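Local coordinates for protein beta-mannosidase (Trichoderma harzianum, PDB 4CVU) that probably hydrolyses terminal beta-mannose residues from the non-reducing ends of mannosides, as a fungal glycoside hydrolase of family 2, at residues F382-P391 and N415-G425. Numbering follows the deposited sequence.
Sequences FYAKGANLIP and NFNMLRVWSSG
The Phe416 ring takes the backbone of Gly386 over one face in a CH-pi contact, the glycine CA lying off-centre toward the rim, though its exact closeness is doubtful in the model. The methyl of Ala387 meets the same ring, its CB 3.5 Å from Phe416 CE2. Met418 CE lies 4.3 Å from Phe382 CZ, at the ring edge and near its plane. The Asn417 amide faces the backbone of the other strand: its ND2 gives a nearly straight bond to Tyr383 O, which lies in the amide plane, while its OD1 accepts Lys385 N at 3.0 Å, the donor tilted from the carbonyl plane. The two-point grip is reached with CG between the backbone N and the carbonyl carbon (chi1 55°). With an alanine in place of Asn417, Tyr383 O and Lys385 N would probably both lose their side-chain partner, leaving Lys385 O, of the bonds described here, to hold 383-385 to 415-418. Lys385 O accepts from both Asn417 N and Met418 N, the second bond more bent. Further along, Arg420 reaches out with an extended chain, and its NH1 donates to Asn388 OD1 at 2.8 Å; the bond is bent (134°), with amide and guanidinium planes 87° apart. Arg420 NE also pairs with Glu446 and NH1 with Glu594, so Asn388 OD1 and Glu594 share NH1. The bonds Arg420 N to Ala387 O (3.0 Å) and Leu389 N to Arg420 O (2.9 Å) establish parallel pairing. Together with helix 401-413, strands 380-389 and 418-421 thus make a beta-alpha-beta unit, consistent with the (beta/alpha)8 barrel of family 2 glycoside hydrolases.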
loop_
_atom_site.group_PDB
_atom_site.type_symbol
_atom_site.label_atom_id
_atom_site.label_comp_id
_atom_site.label_asym_id
_atom_site.label_seq_id
_atom_site.Cartn_x
_atom_site.Cartn_y
_atom_site.Cartn_z
ATOM N N PHE A 382 5.546 45.960 -11.917
ATOM C CA PHE A 382 4.467 45.026 -12.171
ATOM C C PHE A 382 4.023 44.359 -10.870
ATOM O O PHE A 382 4.811 44.291 -9.906
ATOM C CB PHE A 382 4.901 43.973 -13.193
ATOM C CG PHE A 382 6.013 43.097 -12.702
ATOM C CD1 PHE A 382 7.321 43.478 -12.856
ATOM C CD2 PHE A 382 5.728 41.906 -12.029
ATOM C CE1 PHE A 382 8.343 42.681 -12.376
ATOM C CE2 PHE A 382 6.745 41.104 -11.558
ATOM C CZ PHE A 382 8.054 41.491 -11.721
ATOM N N TYR A 383 2.783 43.878 -10.843
ATOM C CA TYR A 383 2.285 43.133 -9.688
ATOM C C TYR A 383 2.752 41.669 -9.802
ATOM O O TYR A 383 2.347 40.987 -10.747
ATOM C CB TYR A 383 0.750 43.154 -9.603
ATOM C CG TYR A 383 0.293 42.795 -8.204
ATOM C CD1 TYR A 383 0.174 41.474 -7.812
ATOM C CD2 TYR A 383 0.066 43.784 -7.260
ATOM C CE1 TYR A 383 -0.187 41.132 -6.518
ATOM C CE2 TYR A 383 -0.296 43.454 -5.965
ATOM C CZ TYR A 383 -0.409 42.124 -5.594
ATOM O OH TYR A 383 -0.743 41.762 -4.305
ATOM N N ALA A 384 3.576 41.204 -8.868
ATOM C CA ALA A 384 4.053 39.802 -8.917
ATOM C C ALA A 384 2.976 38.875 -8.386
ATOM O O ALA A 384 2.289 39.205 -7.419
ATOM C CB ALA A 384 5.329 39.650 -8.130
ATOM N N LYS A 385 2.777 37.749 -9.070
ATOM C CA LYS A 385 1.734 36.829 -8.705
ATOM C C LYS A 385 2.355 35.441 -8.784
ATOM O O LYS A 385 2.933 35.123 -9.798
ATOM C CB LYS A 385 0.578 36.948 -9.685
ATOM C CG LYS A 385 -0.147 38.311 -9.692
ATOM C CD LYS A 385 -1.331 38.371 -10.658
ATOM C CE LYS A 385 -0.890 38.050 -12.088
ATOM N NZ LYS A 385 -1.928 38.259 -13.131
ATOM N N GLY A 386 2.295 34.670 -7.715
ATOM C CA GLY A 386 2.767 33.282 -7.775
ATOM C C GLY A 386 2.853 32.649 -6.405
ATOM O O GLY A 386 1.917 32.814 -5.577
ATOM N N ALA A 387 3.938 31.886 -6.196
ATOM C CA ALA A 387 4.087 31.002 -5.009
ATOM C C ALA A 387 5.544 30.624 -4.735
ATOM O O ALA A 387 6.429 31.016 -5.495
ATOM C CB ALA A 387 3.248 29.742 -5.155
ATOM N N ASN A 388 5.776 29.874 -3.650
ATOM C CA ASN A 388 7.114 29.407 -3.273
ATOM C C ASN A 388 7.340 27.979 -3.787
ATOM O O ASN A 388 6.562 27.096 -3.523
ATOM C CB ASN A 388 7.265 29.429 -1.788
ATOM C CG ASN A 388 7.344 30.870 -1.240
ATOM O OD1 ASN A 388 8.442 31.373 -0.942
ATOM N ND2 ASN A 388 6.226 31.517 -1.111
ATOM N N LEU A 389 8.385 27.797 -4.540
ATOM C CA LEU A 389 8.761 26.491 -5.087
ATOM C C LEU A 389 9.718 25.824 -4.118
ATOM O O LEU A 389 10.793 26.361 -3.811
ATOM C CB LEU A 389 9.445 26.692 -6.423
ATOM C CG LEU A 389 9.999 25.407 -7.055
ATOM C CD1 LEU A 389 8.842 24.526 -7.459
ATOM C CD2 LEU A 389 10.876 25.773 -8.236
ATOM N N ILE A 390 9.343 24.646 -3.644
ATOM C CA ILE A 390 10.207 23.817 -2.817
ATOM C C ILE A 390 10.679 22.631 -3.682
ATOM O O ILE A 390 10.149 22.409 -4.776
ATOM C CB ILE A 390 9.510 23.325 -1.537
ATOM C CG1 ILE A 390 8.351 22.397 -1.873
ATOM C CG2 ILE A 390 9.038 24.516 -0.684
ATOM C CD1 ILE A 390 8.179 21.263 -0.899
ATOM N N PRO A 391 11.700 21.908 -3.236
ATOM C CA PRO A 391 12.149 20.783 -4.089
ATOM C C PRO A 391 11.008 19.807 -4.344
ATOM O O PRO A 391 10.350 19.384 -3.404
ATOM C CB PRO A 391 13.247 20.129 -3.263
ATOM C CG PRO A 391 13.706 21.213 -2.340
ATOM C CD PRO A 391 12.522 22.045 -2.019
ATOM N N ASN A 415 -2.076 31.615 -13.607
ATOM C CA ASN A 415 -1.732 32.988 -13.947
ATOM C C ASN A 415 -0.511 33.545 -13.197
ATOM O O ASN A 415 -0.490 34.716 -12.917
ATOM C CB ASN A 415 -2.966 33.934 -13.748
ATOM C CG ASN A 415 -4.132 33.574 -14.640
ATOM O OD1 ASN A 415 -4.001 33.506 -15.834
ATOM N ND2 ASN A 415 -5.258 33.289 -14.054
ATOM N N PHE A 416 0.488 32.705 -12.910
ATOM C CA PHE A 416 1.704 33.136 -12.250
ATOM C C PHE A 416 2.572 33.999 -13.178
ATOM O O PHE A 416 2.497 33.879 -14.352
ATOM C CB PHE A 416 2.560 31.928 -11.789
ATOM C CG PHE A 416 2.103 31.256 -10.534
ATOM C CD1 PHE A 416 0.785 31.055 -10.265
ATOM C CD2 PHE A 416 3.004 30.759 -9.678
ATOM C CE1 PHE A 416 0.398 30.375 -9.147
ATOM C CE2 PHE A 416 2.623 30.094 -8.570
ATOM C CZ PHE A 416 1.322 29.891 -8.309
ATOM N N ASN A 417 3.372 34.894 -12.638
ATOM C CA ASN A 417 4.510 35.438 -13.356
ATOM C C ASN A 417 5.799 35.298 -12.579
ATOM O O ASN A 417 6.857 35.673 -13.087
ATOM C CB ASN A 417 4.269 36.881 -13.805
ATOM C CG ASN A 417 3.897 37.779 -12.665
ATOM O OD1 ASN A 417 4.347 37.567 -11.563
ATOM N ND2 ASN A 417 2.988 38.711 -12.903
ATOM N N MET A 418 5.738 34.675 -11.392
ATOM C CA MET A 418 6.913 34.526 -10.535
ATOM C C MET A 418 6.793 33.303 -9.630
ATOM O O MET A 418 5.685 32.963 -9.181
ATOM C CB MET A 418 7.087 35.793 -9.646
ATOM C CG MET A 418 8.356 35.809 -8.819
ATOM S SD MET A 418 8.527 37.351 -7.857
ATOM C CE MET A 418 9.327 38.414 -9.030
ATOM N N LEU A 419 7.934 32.628 -9.433
ATOM C CA LEU A 419 8.165 31.714 -8.340
ATOM C C LEU A 419 9.314 32.213 -7.488
ATOM O O LEU A 419 10.351 32.691 -8.004
ATOM C CB LEU A 419 8.482 30.270 -8.829
ATOM C CG LEU A 419 7.426 29.571 -9.660
ATOM C CD1 LEU A 419 7.983 28.307 -10.314
ATOM C CD2 LEU A 419 6.220 29.220 -8.834
ATOM N N ARG A 420 9.179 32.063 -6.172
ATOM C CA ARG A 420 10.305 32.187 -5.295
ATOM C C ARG A 420 10.927 30.835 -5.088
ATOM O O ARG A 420 10.276 29.955 -4.531
ATOM C CB ARG A 420 9.898 32.745 -3.936
ATOM C CG ARG A 420 10.969 32.531 -2.891
ATOM C CD ARG A 420 10.748 33.477 -1.731
ATOM N NE ARG A 420 11.696 33.239 -0.645
ATOM C CZ ARG A 420 11.400 32.840 0.590
ATOM N NH1 ARG A 420 10.159 32.575 0.975
ATOM N NH2 ARG A 420 12.375 32.702 1.465
ATOM N N VAL A 421 12.173 30.682 -5.521
ATOM C CA VAL A 421 12.916 29.452 -5.358
ATOM C C VAL A 421 13.521 29.464 -3.945
ATOM O O VAL A 421 14.600 29.994 -3.701
ATOM C CB VAL A 421 13.992 29.250 -6.446
ATOM C CG1 VAL A 421 14.610 27.864 -6.339
ATOM C CG2 VAL A 421 13.399 29.426 -7.810
ATOM N N TRP A 422 12.777 28.842 -3.038
ATOM C CA TRP A 422 12.980 28.864 -1.614
ATOM C C TRP A 422 14.302 28.242 -1.173
ATOM O O TRP A 422 14.699 27.210 -1.689
ATOM C CB TRP A 422 11.801 28.097 -0.971
ATOM C CG TRP A 422 11.944 27.890 0.518
ATOM C CD1 TRP A 422 11.613 28.795 1.495
ATOM C CD2 TRP A 422 12.450 26.740 1.184
ATOM N NE1 TRP A 422 11.857 28.253 2.737
ATOM C CE2 TRP A 422 12.386 26.999 2.572
ATOM C CE3 TRP A 422 12.980 25.514 0.750
ATOM C CZ2 TRP A 422 12.832 26.077 3.530
ATOM C CZ3 TRP A 422 13.403 24.596 1.692
ATOM C CH2 TRP A 422 13.339 24.882 3.067
ATOM N N SER A 423 14.974 28.864 -0.207
ATOM C CA SER A 423 16.173 28.247 0.415
ATOM C C SER A 423 15.764 27.629 1.752
ATOM O O SER A 423 15.038 28.272 2.507
ATOM C CB SER A 423 17.301 29.286 0.599
ATOM O OG SER A 423 16.865 30.420 1.383
ATOM N N SER A 424 16.217 26.414 2.085
ATOM C CA SER A 424 17.161 25.614 1.335
ATOM C C SER A 424 16.674 24.211 1.130
ATOM O O SER A 424 16.498 23.439 2.090
ATOM C CB SER A 424 18.553 25.564 2.000
ATOM O OG SER A 424 19.396 24.523 1.445
ATOM N N GLY A 425 16.225 24.064 -0.108
ATOM C CA GLY A 425 16.574 23.010 -1.055
ATOM C C GLY A 425 17.900 23.378 -1.712
ATOM O O GLY A 425 18.970 23.269 -1.075
HETATM O O HOH W 1 -0.648 37.094 -15.370
HETATM O O HOH W 2 13.456 25.404 -3.318
#